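Local atomic coordinates of folylpolyglutamate synthase/dihydrofolate synthase (Thermotoga maritima, PDB entry 1O5Z), a protein that probably catalyses the ATP-dependent addition of L-glutamate to tetrahydrofolyl-polyglutamate and to dihydropteroate, serving both folate biosynthesis and its polyglutamylation. Residues N68-I73 and L280-A285; P170-I175 and R204-T209; S346-I351 and R370-R375; I360-T365 and K392-N397. All coordinates share one frame; numbering follows the deposited sequence.

Interaction 1. Residues N68-I73 and L280-A285; sequences NMVSNI and LKTLEA
I73 and L283 bring their methyl groups together where helix 63-77 packs on helix 271-286, both in the Mur ligase middle domain, whose fold is of the P-loop NTPase kind. The two short segments pass at a crossing angle of -55° with their axes 9.8 Å apart, and no hydrogen bond joins them; they meet through branched apolar side chains. L283 is the fork at the centre. Its CG lies anti to its carbonyl carbon (chi1 -76°), and from there the two methyls part company. CD1 goes to I73, whose side chain it crosses at a slant: it fits into the crook of that residue, with CD1 of I73 at 3.5 Å and CG2 of I73 at 3.6 Å. CD2 goes instead to V70, where it lies 3.8 Å from CG1; these two side chains run past each other in opposite directions. L280, one turn before L283, reaches the same I73 methyl from a second direction: its CD2 approaches I73 CD1 to 3.6 Å, the two side chains roughly at right angles. I73 CD1 thus touches both leucines, while L290, I295 and L299 pack against the same isoleucine. A279 gives V70 a further neighbour. On the side facing strand 173-175, T282 splits its roles: OG1 bonds to T174 OG1 and V278 O, and CG2 rests 4.2 Å from V70 CG2.

Interaction 2. Residues P170-I175 and R204-T209; sequences PLCSTI and RVPLVT
S173 pairs with L207, T174 with V208 and I175 with T209 as parallel neighbours in the central sheet of the middle domain. Three backbone bonds tie the strands: S173 N to P206 O at 3.1 Å, V208 N to S173 O at 2.9 Å and I175 N to V208 O at 2.8 Å. A fourth bond uses a side chain. T209 OG1 stands anti to its own backbone N (chi1 -174°), which brings it over to give a short 2.6 Å bond to I175 O; T209 OG1 is also bonded to E211 N. S173 OG bonds to I200 O, and a water sits 3.0 Å from this OG and 2.7 Å from V205 O. The apolar contacts divide between the two faces. C172 SG touches V208 CG2 at 3.6 Å, whereas I175 CG1 meets L207 CD1 at 4.0 Å on the other side, the two side chains at a slant. Before the strands begin, V205 packs crosswise on the P170 ring, and P206 CG lies against L171 O. Strand 53-58 flanks strand 173-175 on its far side; helix 271-286 covers the face of T174 and V208, and helix 214-227 the face of I175, L207 and T209.

Interaction 3. Residues S346-I351 and R370-R375; sequences SLVIGI and RVIVTR. With SO4 (sulfate ion), chain E.
The R370 guanidinium takes I372 CD1 on one face, 3.6 Å above its plane and displaced toward the rim, while R370 CB passes S346 OG across the strands at 3.6 Å. The extended chain carries the group on to a salt bridge between NE and E399 and a bond from NH1 to S410 O; S346 OG, by contrast, is buried without a polar partner. At the edge of the R375 guanidinium, in its plane, lies the sulfur of a sulfate probably taken from the crystallisation liquor, and R375 NH2 is 3.3 Å from SO4 O1 in a weak bond. A leucine in place of R375 would probably leave the sulfate held less firmly on this side, without its weak bonds to NH1 and NH2, though M384 N and N385 ND2 also bond to it. Strands 345-349 and 370-373 are the parallel pair of a beta-alpha-beta unit with helix 357-361 between them. Four backbone hydrogen bonds join them: L347 N to R370 O, I372 N to L347 O (2.8 Å), I349 N to I372 O and T374 N to I349 O. L347 and V371 lie side by side on one face, V348 and I372 on the other. V348 CG1, anti to its backbone N (chi1 179°), reaches T374 CG2 at 3.8 Å.

Interaction 4. Residues I360-T365 and K392-N397; sequences ILRKYT and KKFFKN
Near the C-terminal ends of helices 357-361 and 384-394, two successive phenylalanines, F394 and F395, pack on L361 and the turn that follows it. F394 presents its ring to the helix: CD1 lies 3.9 Å from L361 CB. Beyond one face of this ring, displaced toward its rim, is R362 CA; K393 CB lies similarly over the opposite face. The R362 side chain runs along the far end of the ring, but its CG is modelled implausibly close to the ring, so the detail there is doubtful. T365 CG2 touches the stem of F394, 3.8 Å from CB. These pieces belong to the C-terminal glutamate ligase domain of the Mur ligase family, and the contact joins helices flanking neighbouring parallel strands of its sheet. Were F394 an alanine, the loss of the ring would probably open a gap beside L361 CB and T365 CG2. F395 turns its ring to the backbone of the turn. Y364 O stands at the ring edge, near its plane, 3.5 Å from CE2, so the C-H there points at the carbonyl oxygen, which it meets from the side of the C=O bond; L361 O comes in obliquely, 3.6 Å from CZ. F394 CB lies over one face of the F395 ring, displaced toward the rim. Y364 CB adds a looser apolar touch, 4.2 Å from F395 CZ.

The four contacts form two pairs, one in the middle domain and one in the C-terminal glutamate ligase domain, on opposite sides of the chain's centre. Interactions 1 and 2 have centres 12 Å apart and meet at T282 OG1 and T174 OG1, 2.7 Å apart in a probable hydrogen bond that joins helix 271-286 to the sheet. Interactions 3 and 4, 10 Å apart between centres, share an apolar layer in which I349 CD1 lies 3.6 Å from Y364 CE1 and V371 CG2 lies 3.9 Å from F395 CD2. Between the pairs the centres are 37 to 43 Å apart. In Mur ligases ATP binds the middle domain, facing the C-terminal domain across a cleft; the sulfate of interaction 3 is no evidence for a substrate site.

Interaction 1. Residues N68-I73 and L280-A285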
loop_
_atom_site.group_PDB
_atom_site.type_symbol
_atom_site.label_atom_id
_atom_site.label_comp_id
_atom_site.label_asym_id
_atom_site.label_seq_id
_atom_site.Cartn_x
_atom_site.Cartn_y
_atom_site.Cartn_z
ATOM N N ASN A 68 3.534 3.342 5.917
ATOM C CA ASN A 68 4.500 2.370 6.398
ATOM C C ASN A 68 5.717 3.043 7.006
ATOM O O ASN A 68 6.168 2.657 8.060
ATOM C CB ASN A 68 4.956 1.444 5.278
ATOM C CG ASN A 68 5.750 0.291 5.792
ATOM O OD1 ASN A 68 6.989 0.291 5.708
ATOM N ND2 ASN A 68 5.051 -0.703 6.375
ATOM N N MET A 69 6.238 4.038 6.304
ATOM C CA MET A 69 7.383 4.800 6.789
ATOM C C MET A 69 7.076 5.522 8.125
ATOM O O MET A 69 7.862 5.490 9.092
ATOM C CB MET A 69 7.774 5.800 5.732
ATOM C CG MET A 69 8.413 5.175 4.504
ATOM S SD MET A 69 8.708 6.447 3.233
ATOM C CE MET A 69 9.278 5.495 1.833
ATOM N N VAL A 70 5.911 6.159 8.171
ATOM C CA VAL A 70 5.455 6.797 9.377
ATOM C C VAL A 70 5.322 5.794 10.515
ATOM O O VAL A 70 5.809 6.056 11.602
ATOM C CB VAL A 70 4.163 7.604 9.125
ATOM C CG1 VAL A 70 3.592 8.083 10.389
ATOM C CG2 VAL A 70 4.481 8.811 8.279
ATOM N N SER A 71 4.679 4.653 10.275
ATOM C CA SER A 71 4.525 3.653 11.342
ATOM C C SER A 71 5.848 3.177 11.779
ATOM O O SER A 71 6.052 3.023 12.917
ATOM C CB SER A 71 3.739 2.399 10.918
ATOM O OG SER A 71 2.550 2.812 10.269
ATOM N N ASN A 72 6.691 2.804 10.834
ATOM C CA ASN A 72 7.993 2.262 11.149
ATOM C C ASN A 72 8.852 3.178 11.982
ATOM O O ASN A 72 9.506 2.715 12.914
ATOM C CB ASN A 72 8.703 1.791 9.883
ATOM C CG ASN A 72 8.391 0.339 9.620
ATOM O OD1 ASN A 72 8.699 -0.503 10.480
ATOM N ND2 ASN A 72 7.716 0.041 8.524
ATOM N N ILE A 73 8.782 4.473 11.713
ATOM C CA ILE A 73 9.569 5.428 12.481
ATOM C C ILE A 73 9.058 5.534 13.940
ATOM O O ILE A 73 9.837 5.566 14.896
ATOM C CB ILE A 73 9.553 6.796 11.808
ATOM C CG1 ILE A 73 10.358 6.747 10.506
ATOM C CG2 ILE A 73 10.143 7.883 12.757
ATOM C CD1 ILE A 73 10.171 8.001 9.642
ATOM N N LEU A 280 8.400 12.311 6.728
ATOM C CA LEU A 280 9.108 13.075 7.733
ATOM C C LEU A 280 8.384 14.378 7.985
ATOM O O LEU A 280 8.215 14.773 9.141
ATOM C CB LEU A 280 10.570 13.323 7.326
ATOM C CG LEU A 280 11.467 12.071 7.113
ATOM C CD1 LEU A 280 12.965 12.429 6.932
ATOM C CD2 LEU A 280 11.325 11.125 8.239
ATOM N N LYS A 281 7.943 15.056 6.921
ATOM C CA LYS A 281 7.062 16.224 7.126
ATOM C C LYS A 281 5.792 15.837 7.875
ATOM O O LYS A 281 5.392 16.517 8.784
ATOM C CB LYS A 281 6.717 16.936 5.824
ATOM C CG LYS A 281 6.062 18.378 5.947
ATOM C CD LYS A 281 6.154 19.128 7.323
ATOM C CE LYS A 281 7.357 19.934 7.495
ATOM N NZ LYS A 281 7.558 20.325 8.946
ATOM N N THR A 282 5.168 14.727 7.520
ATOM C CA THR A 282 3.981 14.339 8.198
ATOM C C THR A 282 4.266 14.288 9.691
ATOM O O THR A 282 3.542 14.851 10.491
ATOM C CB THR A 282 3.540 13.013 7.655
ATOM O OG1 THR A 282 3.054 13.187 6.297
ATOM C CG2 THR A 282 2.341 12.444 8.482
ATOM N N LEU A 283 5.396 13.686 10.034
ATOM C CA LEU A 283 5.831 13.487 11.419
ATOM C C LEU A 283 6.225 14.804 12.108
ATOM O O LEU A 283 5.869 15.028 13.284
ATOM C CB LEU A 283 6.986 12.460 11.472
ATOM C CG LEU A 283 6.544 10.982 11.302
ATOM C CD1 LEU A 283 7.691 9.998 11.187
ATOM C CD2 LEU A 283 5.656 10.560 12.411
ATOM N N GLU A 284 6.931 15.674 11.399
ATOM C CA GLU A 284 7.196 17.019 11.935
ATOM C C GLU A 284 5.908 17.786 12.274
ATOM O O GLU A 284 5.761 18.329 13.377
ATOM C CB GLU A 284 8.033 17.835 10.953
ATOM C CG GLU A 284 9.453 17.298 10.750
ATOM C CD GLU A 284 10.283 18.140 9.805
ATOM O OE1 GLU A 284 9.731 18.912 8.987
ATOM O OE2 GLU A 284 11.509 18.044 9.894
ATOM N N ALA A 285 4.963 17.793 11.329
ATOM C CA ALA A 285 3.694 18.535 11.430
ATOM C C ALA A 285 2.818 18.093 12.589
ATOM O O ALA A 285 1.883 18.768 12.995
ATOM C CB ALA A 285 2.907 18.375 10.130
#

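Interaction 2. Residues P170-I175 and R204-T209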
loop_
_atom_site.group_PDB
_atom_site.type_symbol
_atom_site.label_atom_id
_atom_site.label_comp_id
_atom_site.label_asym_id
_atom_site.label_seq_id
_atom_site.Cartn_x
_atom_site.Cartn_y
_atom_site.Cartn_z
ATOM N N PRO A 170 -7.199 13.406 13.065
ATOM C CA PRO A 170 -5.813 13.033 13.239
ATOM C C PRO A 170 -4.920 14.163 13.730
ATOM O O PRO A 170 -5.338 15.313 13.806
ATOM C CB PRO A 170 -5.403 12.619 11.820
ATOM C CG PRO A 170 -6.206 13.459 10.933
ATOM C CD PRO A 170 -7.491 13.766 11.660
ATOM N N LEU A 171 -3.682 13.824 14.030
ATOM C CA LEU A 171 -2.681 14.827 14.327
ATOM C C LEU A 171 -2.205 15.536 13.031
ATOM O O LEU A 171 -1.732 16.675 13.053
ATOM C CB LEU A 171 -1.495 14.160 15.040
ATOM C CG LEU A 171 -1.786 13.499 16.389
ATOM C CD1 LEU A 171 -0.558 12.719 16.833
ATOM C CD2 LEU A 171 -2.141 14.566 17.398
ATOM N N CYS A 172 -2.349 14.836 11.912
ATOM C CA CYS A 172 -1.927 15.323 10.630
ATOM C C CYS A 172 -2.653 14.516 9.588
ATOM O O CYS A 172 -2.908 13.334 9.782
ATOM C CB CYS A 172 -0.425 15.097 10.456
ATOM S SG CYS A 172 0.259 15.932 9.003
ATOM N N SER A 173 -3.006 15.185 8.496
ATOM C CA SER A 173 -3.619 14.584 7.302
ATOM C C SER A 173 -2.616 14.796 6.180
ATOM O O SER A 173 -2.090 15.904 5.987
ATOM C CB SER A 173 -4.921 15.292 6.937
ATOM O OG SER A 173 -5.805 15.312 8.044
ATOM N N THR A 174 -2.335 13.715 5.472
ATOM C CA THR A 174 -1.374 13.720 4.383
ATOM C C THR A 174 -2.054 13.313 3.100
ATOM O O THR A 174 -2.797 12.314 3.070
ATOM C CB THR A 174 -0.259 12.744 4.738
ATOM O OG1 THR A 174 0.329 13.175 5.978
ATOM C CG2 THR A 174 0.908 12.743 3.669
ATOM N N ILE A 175 -1.859 14.108 2.058
ATOM C CA ILE A 175 -2.260 13.696 0.724
ATOM C C ILE A 175 -1.009 13.587 -0.137
ATOM O O ILE A 175 -0.450 14.593 -0.608
ATOM C CB ILE A 175 -3.286 14.663 0.139
ATOM C CG1 ILE A 175 -4.547 14.668 1.034
ATOM C CG2 ILE A 175 -3.662 14.213 -1.291
ATOM C CD1 ILE A 175 -5.548 15.769 0.745
ATOM N N ARG A 204 -8.165 22.793 11.704
ATOM C CA ARG A 204 -6.951 23.075 12.453
ATOM C C ARG A 204 -5.902 21.984 12.367
ATOM O O ARG A 204 -4.819 22.162 12.869
ATOM C CB ARG A 204 -7.269 23.340 13.925
ATOM C CG ARG A 204 -8.125 24.535 14.106
ATOM C CD ARG A 204 -7.323 25.768 14.292
ATOM N NE ARG A 204 -8.139 26.957 14.120
ATOM C CZ ARG A 204 -7.669 28.188 14.194
ATOM N NH1 ARG A 204 -6.384 28.389 14.472
ATOM N NH2 ARG A 204 -8.482 29.226 13.996
ATOM N N VAL A 205 -6.195 20.882 11.699
ATOM C CA VAL A 205 -5.253 19.787 11.608
ATOM C C VAL A 205 -4.399 20.095 10.422
ATOM O O VAL A 205 -4.906 20.358 9.353
ATOM C CB VAL A 205 -5.967 18.425 11.366
ATOM C CG1 VAL A 205 -4.986 17.317 11.019
ATOM C CG2 VAL A 205 -6.793 18.036 12.578
ATOM N N PRO A 206 -3.094 20.052 10.578
ATOM C CA PRO A 206 -2.230 20.332 9.426
ATOM C C PRO A 206 -2.441 19.351 8.280
ATOM O O PRO A 206 -2.981 18.244 8.467
ATOM C CB PRO A 206 -0.819 20.193 9.991
ATOM C CG PRO A 206 -0.995 19.354 11.244
ATOM C CD PRO A 206 -2.316 19.788 11.807
ATOM N N LEU A 207 -2.036 19.795 7.093
ATOM C CA LEU A 207 -2.040 18.967 5.889
ATOM C C LEU A 207 -0.619 18.949 5.322
ATOM O O LEU A 207 0.025 20.022 5.178
ATOM C CB LEU A 207 -2.968 19.567 4.825
ATOM C CG LEU A 207 -2.710 19.113 3.372
ATOM C CD1 LEU A 207 -3.033 17.593 3.223
ATOM C CD2 LEU A 207 -3.519 19.959 2.405
ATOM N N VAL A 208 -0.166 17.751 4.965
ATOM C CA VAL A 208 1.084 17.580 4.228
ATOM C C VAL A 208 0.838 16.957 2.863
ATOM O O VAL A 208 0.120 15.972 2.750
ATOM C CB VAL A 208 2.032 16.708 5.009
ATOM C CG1 VAL A 208 3.331 16.501 4.243
ATOM C CG2 VAL A 208 2.273 17.323 6.335
ATOM N N THR A 209 1.438 17.533 1.824
ATOM C CA THR A 209 1.341 16.973 0.473
ATOM C C THR A 209 2.639 16.915 -0.348
ATOM O O THR A 209 3.505 17.821 -0.309
ATOM C CB THR A 209 0.167 17.633 -0.332
ATOM O OG1 THR A 209 -0.009 16.969 -1.606
ATOM C CG2 THR A 209 0.444 19.094 -0.631
HETATM O O HOH W 1 -6.100 18.287 8.049
#

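Interaction 3. Residues S346-I351 and R370-R375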
loop_
_atom_site.group_PDB
_atom_site.type_symbol
_atom_site.label_atom_id
_atom_site.label_comp_id
_atom_site.label_asym_id
_atom_site.label_seq_id
_atom_site.Cartn_x
_atom_site.Cartn_y
_atom_site.Cartn_z
ATOM N N SER A 346 15.371 -11.649 -16.711
ATOM C CA SER A 346 14.348 -12.581 -17.126
ATOM C C SER A 346 13.026 -12.027 -16.593
ATOM O O SER A 346 13.013 -11.313 -15.618
ATOM C CB SER A 346 14.612 -13.976 -16.547
ATOM O OG SER A 346 15.761 -14.552 -17.111
ATOM N N LEU A 347 11.937 -12.321 -17.290
ATOM C CA LEU A 347 10.614 -11.827 -16.994
ATOM C C LEU A 347 9.759 -13.031 -16.798
ATOM O O LEU A 347 9.718 -13.894 -17.674
ATOM C CB LEU A 347 10.027 -11.096 -18.190
ATOM C CG LEU A 347 8.600 -10.561 -18.077
ATOM C CD1 LEU A 347 8.411 -9.605 -16.892
ATOM C CD2 LEU A 347 8.347 -9.831 -19.361
ATOM N N VAL A 348 9.055 -13.053 -15.670
ATOM C CA VAL A 348 7.966 -13.973 -15.455
ATOM C C VAL A 348 6.717 -13.102 -15.372
ATOM O O VAL A 348 6.582 -12.290 -14.453
ATOM C CB VAL A 348 8.195 -14.830 -14.203
ATOM C CG1 VAL A 348 7.012 -15.791 -13.952
ATOM C CG2 VAL A 348 9.543 -15.595 -14.336
ATOM N N ILE A 349 5.831 -13.267 -16.371
ATOM C CA ILE A 349 4.639 -12.440 -16.521
ATOM C C ILE A 349 3.302 -13.241 -16.614
ATOM O O ILE A 349 3.191 -14.241 -17.304
ATOM C CB ILE A 349 4.850 -11.402 -17.666
ATOM C CG1 ILE A 349 3.778 -10.296 -17.630
ATOM C CG2 ILE A 349 4.968 -12.069 -19.044
ATOM C CD1 ILE A 349 4.240 -9.041 -18.269
ATOM N N GLY A 350 2.334 -12.833 -15.800
ATOM C CA GLY A 350 0.985 -13.379 -15.867
ATOM C C GLY A 350 0.049 -12.199 -15.763
ATOM O O GLY A 350 0.196 -11.373 -14.881
ATOM N N ILE A 351 -0.877 -12.083 -16.683
ATOM C CA ILE A 351 -1.811 -10.998 -16.650
ATOM C C ILE A 351 -3.179 -11.591 -16.816
ATOM O O ILE A 351 -3.347 -12.482 -17.631
ATOM C CB ILE A 351 -1.565 -9.988 -17.812
ATOM C CG1 ILE A 351 -0.090 -9.648 -17.967
ATOM C CG2 ILE A 351 -2.387 -8.689 -17.602
ATOM C CD1 ILE A 351 0.189 -8.905 -19.200
ATOM N N ARG A 370 15.002 -13.078 -21.490
ATOM C CA ARG A 370 14.201 -14.273 -21.447
ATOM C C ARG A 370 12.839 -13.909 -20.905
ATOM O O ARG A 370 12.738 -13.151 -19.919
ATOM C CB ARG A 370 14.860 -15.296 -20.534
ATOM C CG ARG A 370 14.159 -16.633 -20.466
ATOM C CD ARG A 370 14.868 -17.603 -19.570
ATOM N NE ARG A 370 14.118 -18.851 -19.421
ATOM C CZ ARG A 370 14.291 -19.688 -18.426
ATOM N NH1 ARG A 370 15.150 -19.407 -17.474
ATOM N NH2 ARG A 370 13.578 -20.803 -18.356
ATOM N N VAL A 371 11.803 -14.411 -21.581
ATOM C CA VAL A 371 10.436 -14.106 -21.254
ATOM C C VAL A 371 9.680 -15.413 -21.075
ATOM O O VAL A 371 9.697 -16.309 -21.926
ATOM C CB VAL A 371 9.759 -13.182 -22.294
ATOM C CG1 VAL A 371 8.294 -12.887 -21.918
ATOM C CG2 VAL A 371 10.543 -11.871 -22.446
ATOM N N ILE A 372 9.063 -15.506 -19.908
ATOM C CA ILE A 372 8.276 -16.628 -19.495
ATOM C C ILE A 372 6.892 -16.094 -19.122
ATOM O O ILE A 372 6.767 -15.285 -18.241
ATOM C CB ILE A 372 8.891 -17.286 -18.264
ATOM C CG1 ILE A 372 10.335 -17.707 -18.538
ATOM C CG2 ILE A 372 8.020 -18.457 -17.819
ATOM C CD1 ILE A 372 11.054 -18.142 -17.281
ATOM N N VAL A 373 5.869 -16.564 -19.827
ATOM C CA VAL A 373 4.501 -16.254 -19.535
ATOM C C VAL A 373 4.046 -17.391 -18.635
ATOM O O VAL A 373 4.343 -18.563 -18.880
ATOM C CB VAL A 373 3.632 -16.246 -20.821
ATOM C CG1 VAL A 373 2.201 -15.853 -20.501
ATOM C CG2 VAL A 373 4.231 -15.288 -21.875
ATOM N N THR A 374 3.293 -17.036 -17.614
ATOM C CA THR A 374 2.827 -18.004 -16.627
ATOM C C THR A 374 1.374 -17.757 -16.335
ATOM O O THR A 374 0.835 -16.739 -16.762
ATOM C CB THR A 374 3.689 -17.882 -15.369
ATOM O OG1 THR A 374 3.456 -19.016 -14.564
ATOM C CG2 THR A 374 3.328 -16.682 -14.507
ATOM N N ARG A 375 0.711 -18.684 -15.671
ATOM C CA ARG A 375 -0.703 -18.454 -15.300
ATOM C C ARG A 375 -0.866 -17.749 -13.964
ATOM O O ARG A 375 -0.407 -18.252 -12.971
ATOM C CB ARG A 375 -1.459 -19.758 -15.163
ATOM C CG ARG A 375 -1.557 -20.523 -16.370
ATOM C CD ARG A 375 -2.433 -21.673 -16.181
ATOM N NE ARG A 375 -3.809 -21.239 -16.026
ATOM C CZ ARG A 375 -4.700 -21.230 -17.005
ATOM N NH1 ARG A 375 -4.361 -21.622 -18.226
ATOM N NH2 ARG A 375 -5.931 -20.809 -16.761
HETATM S S SO4 E . -7.654 -20.634 -20.224
HETATM O O1 SO4 E . -6.658 -19.666 -19.751
HETATM O O2 SO4 E . -6.858 -21.791 -20.663
HETATM O O3 SO4 E . -8.277 -20.087 -21.437
HETATM O O4 SO4 E . -8.647 -20.819 -19.141
HETATM O O HOH W 2 -1.543 -15.384 -16.923
#

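Interaction 4. Residues I360-T365 and K392-N397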
loop_
_atom_site.group_PDB
_atom_site.type_symbol
_atom_site.label_atom_id
_atom_site.label_comp_id
_atom_site.label_asym_id
_atom_site.label_seq_id
_atom_site.Cartn_x
_atom_site.Cartn_y
_atom_site.Cartn_z
ATOM N N ILE A 360 0.317 -3.604 -21.905
ATOM C CA ILE A 360 1.311 -3.931 -20.853
ATOM C C ILE A 360 2.561 -4.605 -21.420
ATOM O O ILE A 360 3.681 -4.200 -21.105
ATOM C CB ILE A 360 0.709 -4.846 -19.728
ATOM C CG1 ILE A 360 -0.354 -4.112 -18.910
ATOM C CG2 ILE A 360 1.814 -5.397 -18.799
ATOM C CD1 ILE A 360 -1.266 -5.069 -18.135
ATOM N N LEU A 361 2.362 -5.643 -22.232
ATOM C CA LEU A 361 3.475 -6.458 -22.780
ATOM C C LEU A 361 4.448 -5.619 -23.608
ATOM O O LEU A 361 5.664 -5.831 -23.606
ATOM C CB LEU A 361 2.933 -7.616 -23.657
ATOM C CG LEU A 361 2.199 -8.738 -22.939
ATOM C CD1 LEU A 361 1.433 -9.694 -23.873
ATOM C CD2 LEU A 361 3.184 -9.495 -22.110
ATOM N N ARG A 362 3.885 -4.651 -24.294
ATOM C CA ARG A 362 4.633 -3.770 -25.147
ATOM C C ARG A 362 5.627 -2.912 -24.416
ATOM O O ARG A 362 6.603 -2.467 -25.003
ATOM C CB ARG A 362 3.664 -2.850 -25.830
ATOM C CG ARG A 362 2.742 -3.546 -26.828
ATOM C CD ARG A 362 1.610 -2.672 -27.347
ATOM N NE ARG A 362 1.932 -2.046 -28.621
ATOM C CZ ARG A 362 1.664 -2.594 -29.801
ATOM N NH1 ARG A 362 1.072 -3.784 -29.905
ATOM N NH2 ARG A 362 1.985 -1.963 -30.905
ATOM N N LYS A 363 5.381 -2.652 -23.137
ATOM C CA LYS A 363 6.327 -1.866 -22.325
ATOM C C LYS A 363 7.657 -2.605 -22.161
ATOM O O LYS A 363 8.727 -1.991 -22.059
ATOM C CB LYS A 363 5.721 -1.534 -20.949
ATOM C CG LYS A 363 4.405 -0.742 -20.998
ATOM C CD LYS A 363 4.455 0.455 -21.960
ATOM C CE LYS A 363 3.124 1.190 -21.970
ATOM N NZ LYS A 363 3.156 2.426 -22.761
ATOM N N TYR A 364 7.565 -3.933 -22.190
ATOM C CA TYR A 364 8.666 -4.800 -21.829
ATOM C C TYR A 364 9.533 -5.267 -22.965
ATOM O O TYR A 364 10.449 -6.078 -22.745
ATOM C CB TYR A 364 8.117 -6.014 -21.080
ATOM C CG TYR A 364 7.470 -5.619 -19.807
ATOM C CD1 TYR A 364 6.219 -6.086 -19.479
ATOM C CD2 TYR A 364 8.092 -4.730 -18.940
ATOM C CE1 TYR A 364 5.608 -5.710 -18.335
ATOM C CE2 TYR A 364 7.482 -4.344 -17.774
ATOM C CZ TYR A 364 6.235 -4.844 -17.473
ATOM O OH TYR A 364 5.612 -4.486 -16.296
ATOM N N THR A 365 9.294 -4.741 -24.162
ATOM C CA THR A 365 10.101 -5.113 -25.300
ATOM C C THR A 365 11.510 -4.554 -25.144
ATOM O O THR A 365 11.697 -3.469 -24.616
ATOM C CB THR A 365 9.432 -4.675 -26.680
ATOM O OG1 THR A 365 9.327 -3.230 -26.816
ATOM C CG2 THR A 365 7.997 -5.209 -26.772
ATOM N N LYS A 392 3.930 -13.545 -27.883
ATOM C CA LYS A 392 4.647 -13.998 -29.069
ATOM C C LYS A 392 4.628 -12.976 -30.198
ATOM O O LYS A 392 5.562 -12.929 -30.996
ATOM C CB LYS A 392 4.109 -15.344 -29.536
ATOM C CG LYS A 392 4.591 -16.507 -28.658
ATOM C CD LYS A 392 3.870 -17.811 -28.965
ATOM C CE LYS A 392 4.609 -19.002 -28.366
ATOM N NZ LYS A 392 3.740 -20.229 -28.301
ATOM N N LYS A 393 3.584 -12.151 -30.250
ATOM C CA LYS A 393 3.576 -10.916 -31.095
ATOM C C LYS A 393 4.710 -9.892 -30.808
ATOM O O LYS A 393 5.097 -9.143 -31.709
ATOM C CB LYS A 393 2.232 -10.209 -30.945
ATOM C CG LYS A 393 1.456 -10.040 -32.221
ATOM C CD LYS A 393 0.088 -9.446 -31.921
ATOM C CE LYS A 393 -0.545 -8.832 -33.148
ATOM N NZ LYS A 393 -1.356 -7.636 -32.773
ATOM N N PHE A 394 5.233 -9.868 -29.567
ATOM C CA PHE A 394 6.335 -8.954 -29.123
ATOM C C PHE A 394 7.743 -9.521 -28.864
ATOM O O PHE A 394 8.655 -8.720 -28.794
ATOM C CB PHE A 394 5.942 -8.192 -27.848
ATOM C CG PHE A 394 4.635 -7.536 -27.958
ATOM C CD1 PHE A 394 3.501 -8.158 -27.496
ATOM C CD2 PHE A 394 4.525 -6.323 -28.572
ATOM C CE1 PHE A 394 2.251 -7.583 -27.651
ATOM C CE2 PHE A 394 3.283 -5.729 -28.751
ATOM C CZ PHE A 394 2.136 -6.366 -28.279
ATOM N N PHE A 395 7.958 -10.827 -28.692
ATOM C CA PHE A 395 9.312 -11.327 -28.331
ATOM C C PHE A 395 9.612 -12.675 -28.986
ATOM O O PHE A 395 8.757 -13.535 -28.997
ATOM C CB PHE A 395 9.519 -11.567 -26.786
ATOM C CG PHE A 395 8.785 -10.600 -25.829
ATOM C CD1 PHE A 395 7.489 -10.884 -25.370
ATOM C CD2 PHE A 395 9.430 -9.484 -25.311
ATOM C CE1 PHE A 395 6.820 -10.030 -24.495
ATOM C CE2 PHE A 395 8.770 -8.646 -24.407
ATOM C CZ PHE A 395 7.473 -8.932 -23.987
ATOM N N LYS A 396 10.840 -12.905 -29.438
ATOM C CA LYS A 396 11.205 -14.213 -30.042
ATOM C C LYS A 396 11.291 -15.289 -28.968
ATOM O O LYS A 396 11.046 -16.479 -29.183
ATOM C CB LYS A 396 12.551 -14.116 -30.779
ATOM N N ASN A 397 11.642 -14.821 -27.794
ATOM C CA ASN A 397 11.829 -15.627 -26.616
ATOM C C ASN A 397 10.701 -16.652 -26.296
ATOM O O ASN A 397 10.957 -17.860 -26.037
ATOM C CB ASN A 397 12.008 -14.665 -25.375
ATOM C CG ASN A 397 12.972 -13.433 -25.664
ATOM O OD1 ASN A 397 13.984 -13.560 -26.366
ATOM N ND2 ASN A 397 12.630 -12.265 -25.119
#